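Local coordinates for protein archaemetzincin (Archaeoglobus fulgidus, PDB 3ZVS) that is a probable zinc-dependent metalloprotease of the metzincin type whose natural substrate is unknown, carrying one catalytic and one apparently structural zinc ion, at residues M1-I5 / P61-T65; V17-S21 / R108-V112; G67-I73 / A92-R98. One frame throughout, in Å; residues are numbered along the deposited sequence. Where two conformers were deposited one is given.

Interaction 1 (M1-I5 / P61-T65)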
# COMPACT_ATOMS: atom_id res chain seq x y z
N MET A 1 -16.61 4.73 -5.99
CA MET A 1 -15.61 3.99 -5.17
C MET A 1 -15.24 4.83 -3.95
O MET A 1 -15.07 6.05 -4.04
CB MET A 1 -14.37 3.70 -6.01
CG MET A 1 -13.27 2.95 -5.29
SD MET A 1 -11.70 2.93 -6.20
CE MET A 1 -12.19 2.20 -7.76
N LYS A 2 -15.09 4.15 -2.82
CA LYS A 2 -14.63 4.78 -1.58
C LYS A 2 -13.35 4.09 -1.15
O LYS A 2 -13.22 2.88 -1.29
CB LYS A 2 -15.68 4.63 -0.46
CG LYS A 2 -17.05 5.12 -0.89
CD LYS A 2 -17.90 5.63 0.26
CE LYS A 2 -19.37 5.75 -0.12
NZ LYS A 2 -19.57 6.40 -1.46
N ILE A 3 -12.39 4.88 -0.67
CA ILE A 3 -11.14 4.33 -0.15
C ILE A 3 -11.01 4.85 1.27
O ILE A 3 -11.06 6.06 1.49
CB ILE A 3 -9.91 4.80 -0.96
CG1 ILE A 3 -10.05 4.36 -2.42
CG2 ILE A 3 -8.61 4.30 -0.31
CD1 ILE A 3 -9.05 4.98 -3.37
N TYR A 4 -10.85 3.92 2.21
CA TYR A 4 -10.66 4.23 3.63
C TYR A 4 -9.21 3.98 3.94
O TYR A 4 -8.73 2.86 3.81
CB TYR A 4 -11.54 3.32 4.49
CG TYR A 4 -13.01 3.54 4.21
CD1 TYR A 4 -13.64 2.88 3.17
CD2 TYR A 4 -13.76 4.42 4.97
CE1 TYR A 4 -14.96 3.08 2.90
CE2 TYR A 4 -15.10 4.64 4.70
CZ TYR A 4 -15.69 3.95 3.68
OH TYR A 4 -17.03 4.17 3.41
N ILE A 5 -8.49 5.02 4.34
CA ILE A 5 -7.11 4.88 4.78
C ILE A 5 -7.10 4.67 6.28
O ILE A 5 -7.61 5.48 7.04
CB ILE A 5 -6.27 6.12 4.43
CG1 ILE A 5 -6.30 6.40 2.93
CG2 ILE A 5 -4.84 5.99 4.90
CD1 ILE A 5 -5.86 7.80 2.56
N PRO A 61 -13.51 -5.28 6.64
CA PRO A 61 -13.68 -5.71 5.25
C PRO A 61 -14.62 -4.78 4.46
O PRO A 61 -15.67 -5.20 3.96
CB PRO A 61 -14.28 -7.12 5.39
CG PRO A 61 -15.01 -7.07 6.68
CD PRO A 61 -14.27 -6.13 7.58
N ILE A 62 -14.23 -3.52 4.36
CA ILE A 62 -15.03 -2.55 3.65
C ILE A 62 -14.23 -2.10 2.44
O ILE A 62 -13.16 -1.53 2.57
CB ILE A 62 -15.35 -1.37 4.56
CG1 ILE A 62 -16.15 -1.87 5.78
CG2 ILE A 62 -16.10 -0.32 3.79
CD1 ILE A 62 -16.32 -0.84 6.85
N LYS A 63 -14.75 -2.37 1.25
CA LYS A 63 -14.01 -2.06 0.04
C LYS A 63 -14.04 -0.57 -0.23
O LYS A 63 -15.13 0.02 -0.28
CB LYS A 63 -14.64 -2.81 -1.15
CG LYS A 63 -13.88 -2.69 -2.45
CD LYS A 63 -14.48 -3.60 -3.55
CE LYS A 63 -13.60 -3.70 -4.80
NZ LYS A 63 -13.06 -5.10 -5.02
N VAL A 64 -12.90 0.11 -0.41
CA VAL A 64 -11.53 -0.38 -0.26
C VAL A 64 -10.96 0.17 1.05
O VAL A 64 -11.10 1.35 1.33
CB VAL A 64 -10.63 0.17 -1.39
CG1 VAL A 64 -9.15 -0.20 -1.17
CG2 VAL A 64 -11.10 -0.32 -2.76
N THR A 65 -10.33 -0.69 1.85
CA THR A 65 -9.64 -0.24 3.05
C THR A 65 -8.17 -0.56 2.94
O THR A 65 -7.79 -1.71 2.75
CB THR A 65 -10.25 -0.89 4.32
OG1 THR A 65 -11.60 -0.45 4.45
CG2 THR A 65 -9.45 -0.49 5.56
O HOH W 1 -15.86 1.30 -2.64

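Interaction 2 (V17-S21 / R108-V112)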
# COMPACT_ATOMS: atom_id res chain seq x y z
N VAL A 17 -0.49 12.77 2.42
CA VAL A 17 -0.06 12.57 1.04
C VAL A 17 -1.05 11.71 0.29
O VAL A 17 -1.47 12.03 -0.84
CB VAL A 17 1.33 11.89 0.96
CG1 VAL A 17 1.63 11.35 -0.45
CG2 VAL A 17 2.41 12.85 1.46
N LEU A 18 -1.44 10.59 0.90
CA LEU A 18 -2.37 9.71 0.25
C LEU A 18 -3.75 10.31 0.15
O LEU A 18 -4.41 10.18 -0.89
CB LEU A 18 -2.40 8.35 0.99
CG LEU A 18 -1.08 7.63 0.86
CD1 LEU A 18 -1.16 6.31 1.65
CD2 LEU A 18 -0.71 7.34 -0.57
N ALA A 19 -4.22 10.99 1.20
CA ALA A 19 -5.53 11.64 1.15
C ALA A 19 -5.60 12.68 0.01
O ALA A 19 -6.66 12.86 -0.60
CB ALA A 19 -5.91 12.27 2.53
N ASN A 20 -4.47 13.32 -0.28
CA ASN A 20 -4.38 14.37 -1.29
C ASN A 20 -4.17 13.84 -2.71
O ASN A 20 -4.49 14.54 -3.67
CB ASN A 20 -3.21 15.30 -0.96
CG ASN A 20 -3.45 16.13 0.27
OD1 ASN A 20 -4.58 16.32 0.70
ND2 ASN A 20 -2.36 16.62 0.86
N SER A 21 -3.62 12.64 -2.86
CA SER A 21 -3.26 12.10 -4.17
C SER A 21 -4.25 11.07 -4.71
O SER A 21 -4.54 11.03 -5.92
CB SER A 21 -1.88 11.45 -4.12
OG SER A 21 -0.92 12.34 -3.63
N ARG A 108 7.93 10.68 -1.25
CA ARG A 108 6.53 10.90 -1.52
C ARG A 108 6.08 10.12 -2.76
O ARG A 108 5.03 9.50 -2.78
CB ARG A 108 6.28 12.40 -1.72
CG ARG A 108 4.85 12.73 -1.83
CD ARG A 108 4.64 14.15 -2.34
NE ARG A 108 3.25 14.54 -2.13
CZ ARG A 108 2.27 14.28 -2.98
NH1 ARG A 108 2.54 13.65 -4.12
NH2 ARG A 108 1.03 14.65 -2.68
N GLU A 109 6.88 10.20 -3.82
CA GLU A 109 6.54 9.53 -5.06
C GLU A 109 6.44 8.01 -4.85
O GLU A 109 5.52 7.35 -5.34
CB GLU A 109 7.61 9.86 -6.08
CG GLU A 109 7.35 9.25 -7.40
CD GLU A 109 8.42 9.57 -8.43
OE1 GLU A 109 9.62 9.35 -8.16
OE2 GLU A 109 8.03 9.97 -9.55
N ARG A 110 7.37 7.46 -4.08
CA ARG A 110 7.35 6.03 -3.79
C ARG A 110 6.11 5.65 -2.99
O ARG A 110 5.49 4.62 -3.24
CB ARG A 110 8.56 5.66 -2.95
CG ARG A 110 9.87 5.70 -3.73
CD ARG A 110 11.04 5.50 -2.81
NE ARG A 110 12.29 5.37 -3.55
CZ ARG A 110 13.46 5.08 -2.98
NH1 ARG A 110 13.57 4.94 -1.67
NH2 ARG A 110 14.53 4.95 -3.74
N VAL A 111 5.76 6.47 -2.00
CA VAL A 111 4.58 6.18 -1.20
C VAL A 111 3.32 6.11 -2.07
O VAL A 111 2.50 5.20 -1.94
CB VAL A 111 4.42 7.22 -0.08
CG1 VAL A 111 3.07 7.08 0.59
CG2 VAL A 111 5.53 7.08 0.92
N VAL A 112 3.13 7.11 -2.94
CA VAL A 112 1.96 7.12 -3.79
C VAL A 112 1.97 5.89 -4.73
O VAL A 112 0.94 5.19 -4.85
CB VAL A 112 1.82 8.43 -4.59
CG1 VAL A 112 0.62 8.35 -5.49
CG2 VAL A 112 1.73 9.61 -3.64
O HOH W 2 -1.56 15.61 -4.76
O HOH W 3 0.66 16.14 -0.17

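Interaction 3 (G67-I73 / A92-R98)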
# COMPACT_ATOMS: atom_id res chain seq x y z
N GLY A 67 -4.68 -0.19 4.93
CA GLY A 67 -3.87 0.08 6.10
C GLY A 67 -2.51 0.56 5.67
O GLY A 67 -1.98 0.08 4.66
N VAL A 68 -1.96 1.54 6.37
CA VAL A 68 -0.66 2.11 6.02
C VAL A 68 0.17 2.22 7.28
O VAL A 68 -0.28 2.80 8.26
CB VAL A 68 -0.78 3.51 5.37
CG1 VAL A 68 0.57 3.96 4.88
CG2 VAL A 68 -1.80 3.53 4.19
N THR A 69 1.36 1.62 7.26
CA THR A 69 2.22 1.56 8.41
C THR A 69 3.63 1.98 8.07
O THR A 69 4.13 1.77 6.95
CB THR A 69 2.22 0.14 9.04
OG1 THR A 69 2.97 0.17 10.25
CG2 THR A 69 2.85 -0.94 8.12
N GLY A 70 4.31 2.55 9.06
CA GLY A 70 5.72 2.81 9.01
C GLY A 70 6.62 1.68 9.47
O GLY A 70 7.84 1.77 9.41
N LYS A 71 6.00 0.61 10.00
CA LYS A 71 6.71 -0.58 10.45
C LYS A 71 7.03 -1.47 9.26
O LYS A 71 6.23 -1.61 8.33
CB LYS A 71 5.84 -1.38 11.45
CG LYS A 71 5.47 -0.65 12.72
CD LYS A 71 6.65 -0.44 13.67
CE LYS A 71 6.11 0.14 14.97
NZ LYS A 71 7.20 0.20 15.96
N ASP A 72 8.19 -2.13 9.31
CA ASP A 72 8.55 -3.13 8.30
C ASP A 72 7.61 -4.32 8.44
O ASP A 72 7.33 -4.82 9.56
CB ASP A 72 10.01 -3.57 8.51
CG ASP A 72 10.64 -4.25 7.32
OD1 ASP A 72 10.24 -3.99 6.19
OD2 ASP A 72 11.59 -5.05 7.57
N ILE A 73 7.13 -4.81 7.30
CA ILE A 73 6.27 -5.98 7.23
C ILE A 73 6.83 -7.08 6.33
O ILE A 73 7.66 -6.85 5.46
CB ILE A 73 4.84 -5.61 6.78
CG1 ILE A 73 4.83 -5.01 5.36
CG2 ILE A 73 4.21 -4.58 7.77
CD1 ILE A 73 3.45 -4.68 4.83
N ALA A 92 -6.20 -4.06 1.86
CA ALA A 92 -4.78 -4.17 1.61
C ALA A 92 -4.02 -3.46 2.70
O ALA A 92 -4.62 -2.67 3.47
CB ALA A 92 -4.41 -3.57 0.25
N VAL A 93 -2.73 -3.74 2.78
CA VAL A 93 -1.82 -3.05 3.65
C VAL A 93 -0.59 -2.64 2.85
O VAL A 93 -0.12 -3.35 1.96
CB VAL A 93 -1.45 -3.91 4.88
CG1 VAL A 93 -0.76 -5.16 4.48
CG2 VAL A 93 -0.57 -3.12 5.85
N LEU A 94 -0.12 -1.44 3.14
CA LEU A 94 1.12 -0.88 2.61
C LEU A 94 2.06 -0.56 3.78
O LEU A 94 1.63 0.06 4.75
CB LEU A 94 0.80 0.42 1.88
CG LEU A 94 2.01 1.29 1.52
CD1 LEU A 94 2.93 0.66 0.48
CD2 LEU A 94 1.53 2.66 1.02
N SER A 95 3.32 -0.90 3.66
CA SER A 95 4.34 -0.38 4.57
C SER A 95 5.25 0.57 3.82
O SER A 95 5.71 0.27 2.70
CB SER A 95 5.22 -1.47 5.12
OG SER A 95 6.32 -0.90 5.79
N VAL A 96 5.53 1.71 4.43
CA VAL A 96 6.40 2.69 3.83
C VAL A 96 7.84 2.54 4.35
O VAL A 96 8.77 3.24 3.95
CB VAL A 96 5.87 4.13 4.04
CG1 VAL A 96 4.52 4.31 3.40
CG2 VAL A 96 5.82 4.45 5.52
N PHE A 97 8.06 1.55 5.21
CA PHE A 97 9.38 1.34 5.84
C PHE A 97 10.54 1.19 4.83
O PHE A 97 11.60 1.81 4.98
CB PHE A 97 9.36 0.12 6.76
CG PHE A 97 10.70 -0.19 7.40
CD1 PHE A 97 11.62 -1.02 6.79
CD2 PHE A 97 11.02 0.31 8.64
CE1 PHE A 97 12.82 -1.32 7.38
CE2 PHE A 97 12.23 0.01 9.25
CZ PHE A 97 13.14 -0.80 8.59
N ARG A 98 10.35 0.35 3.80
CA ARG A 98 11.41 0.06 2.86
C ARG A 98 11.58 1.19 1.87
O ARG A 98 12.52 1.17 1.07
CB ARG A 98 11.08 -1.24 2.13
CG ARG A 98 11.11 -2.46 3.06
CD ARG A 98 12.54 -2.90 3.36
NE ARG A 98 12.57 -3.96 4.38
CZ ARG A 98 13.60 -4.74 4.62
NH1 ARG A 98 14.70 -4.68 3.87
NH2 ARG A 98 13.52 -5.65 5.59

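Interaction 1 (M1-I5 / P61-T65)
V64 is held through both its N and its O by strand 2-7. Its N donates to O of K2 in an almost straight bond of 2.9 Å (177° at the hydrogen), and N of Y4 donates to O of V64 at 2.7 Å. CA of I3 adds a CH...O contact to that same V64 oxygen. At the outer end, water 1 accepts from N of K2 and donates to O of K63, carrying the pairing on where direct bonds stop. The peptide before V64 is cis; just after it the chain enters strand 65-69, where T65 forms a parallel bridge with Y4 in the mixed five-stranded sheet of the protease. OG1 of T65 donates to O of I62 at 2.7 Å, on a lone pair in the carbonyl plane, and also lies 3.8 Å from CB of Y4. A valine in its place would probably leave the I62 carbonyl without this donor and the loop 62-64 less firmly held. The tyrosine ring turns an edge to O of V64, lying in its plane, while its CE1 meets CG2 of I62 at 3.7 Å. F31, on the neighbouring strand 29-32, stacks with Y4.

Interaction 2 (V17-S21 / R108-V112)
V17 and R108, on helices 12-26 and 104-122, meet where the short helical segments pass at an angle of 67° with their axes 10.4 Å apart, and CA of L18 comes within 6.5 Å of CA of V112. V17 carries the middle of the contact through CG1. This methyl, set anti to the backbone N (chi1 166°), reaches CG2 of V112 at 3.6 Å and CG of R108 at 3.8 Å, and it also lies over one face of the R108 guanidinium, offset toward the rim. The arginine runs extended from CG to NE, a course that carries its head group across V17 to the next turn of helix 12-26. There NH2 gives a weak, bent hydrogen bond to OG of S21 (3.2 Å, 128° at the hydrogen). The serine hydroxyl itself donates back to O of V17, one turn earlier, at 2.9 Å, and thereby keeps its oxygen turned between the helix backbone and the arginine, with CG2 of V112 also close by; a second conformer of S21 was modelled, so this link may not be constant. Water 3, at the guanidinium edge, accepts from both NH2 of R108 and ND2 of N20, extending the polar rim. Deeper in, the contact becomes mainly apolar: CD2 of L18 touches CG1 of V111 at 4.0 Å, the two side chains crossing at about a right angle. The pairing thus runs from a hydrated arginine to a buried aliphatic core. Toward that core, V111 also packs on V96, just beyond strand 91-95, and on T14 of helix 12-26, while V112 touches I25 near the far end of helix 12-26 and V148 in a loop.

Interaction 3 (G67-I73 / A92-R98)
G67 and L94 lie in the tightly packed half of this contact, where strands 65-69 and 91-95 run parallel. N of G67 donates to O of A92, N of L94 to O of G67, N of T69 to O of L94, and N of V96 to O of T69, all at 2.8 to 3.0 Å. V68 and L94 lie side by side on one face; on the other, CG1 of I73 reaches CB of S95 at 3.6 Å. Beyond T69 the chains part, and the side chain of S95 spans the opening: with OG anti to its own N (chi1 170°), it donates to O of K71 at 2.6 Å from above the carbonyl plane and accepts from N of F97, an ST turn. The solvent side is carried by exposed F97 and partly exposed R98, which close over the buried D72. The F97 ring has CB of D72 over one face, 3.6 Å from the centroid, and O of G70 at its edge. The D72 carboxylate lies stacked on this ring, the planes 26° apart. R98 grips the D72 carboxylate side-on through a salt bridge, NE to OD1 at 3.0 Å and NH2 to OD2 at 2.8 Å, and Q49 supplies a further bond to OD2. On the inner side, A92 touches the HExxH motif on helix 104-122, an arrangement characteristic of metzincins, whose central sheet packs against the helix bearing two of the three zinc-binding histidines.

In the fold
Interactions 1 and 3 belong to the same mixed sheet, their centres about 17 Å apart: strand 65-69 pairs with strand 2-7 on one side and with strand 91-95 on the other, and O of T65 probably accepts a hydrogen bond from N of A92. Interaction 2, its centre about 13 Å from that of interaction 3 and about 16 Å from that of interaction 1, joins the two long helices packed on this sheet; L18 meets both I5 and V68. Along the chain, interaction 1 closes before interaction 3 opens, interaction 2 encloses interaction 3, and interactions 1 and 2 alternate. Sheet and helices thereby share one core, against which packs helix 104-122, carrying zinc ligands H117 and H121 and the probable proton acceptor E118.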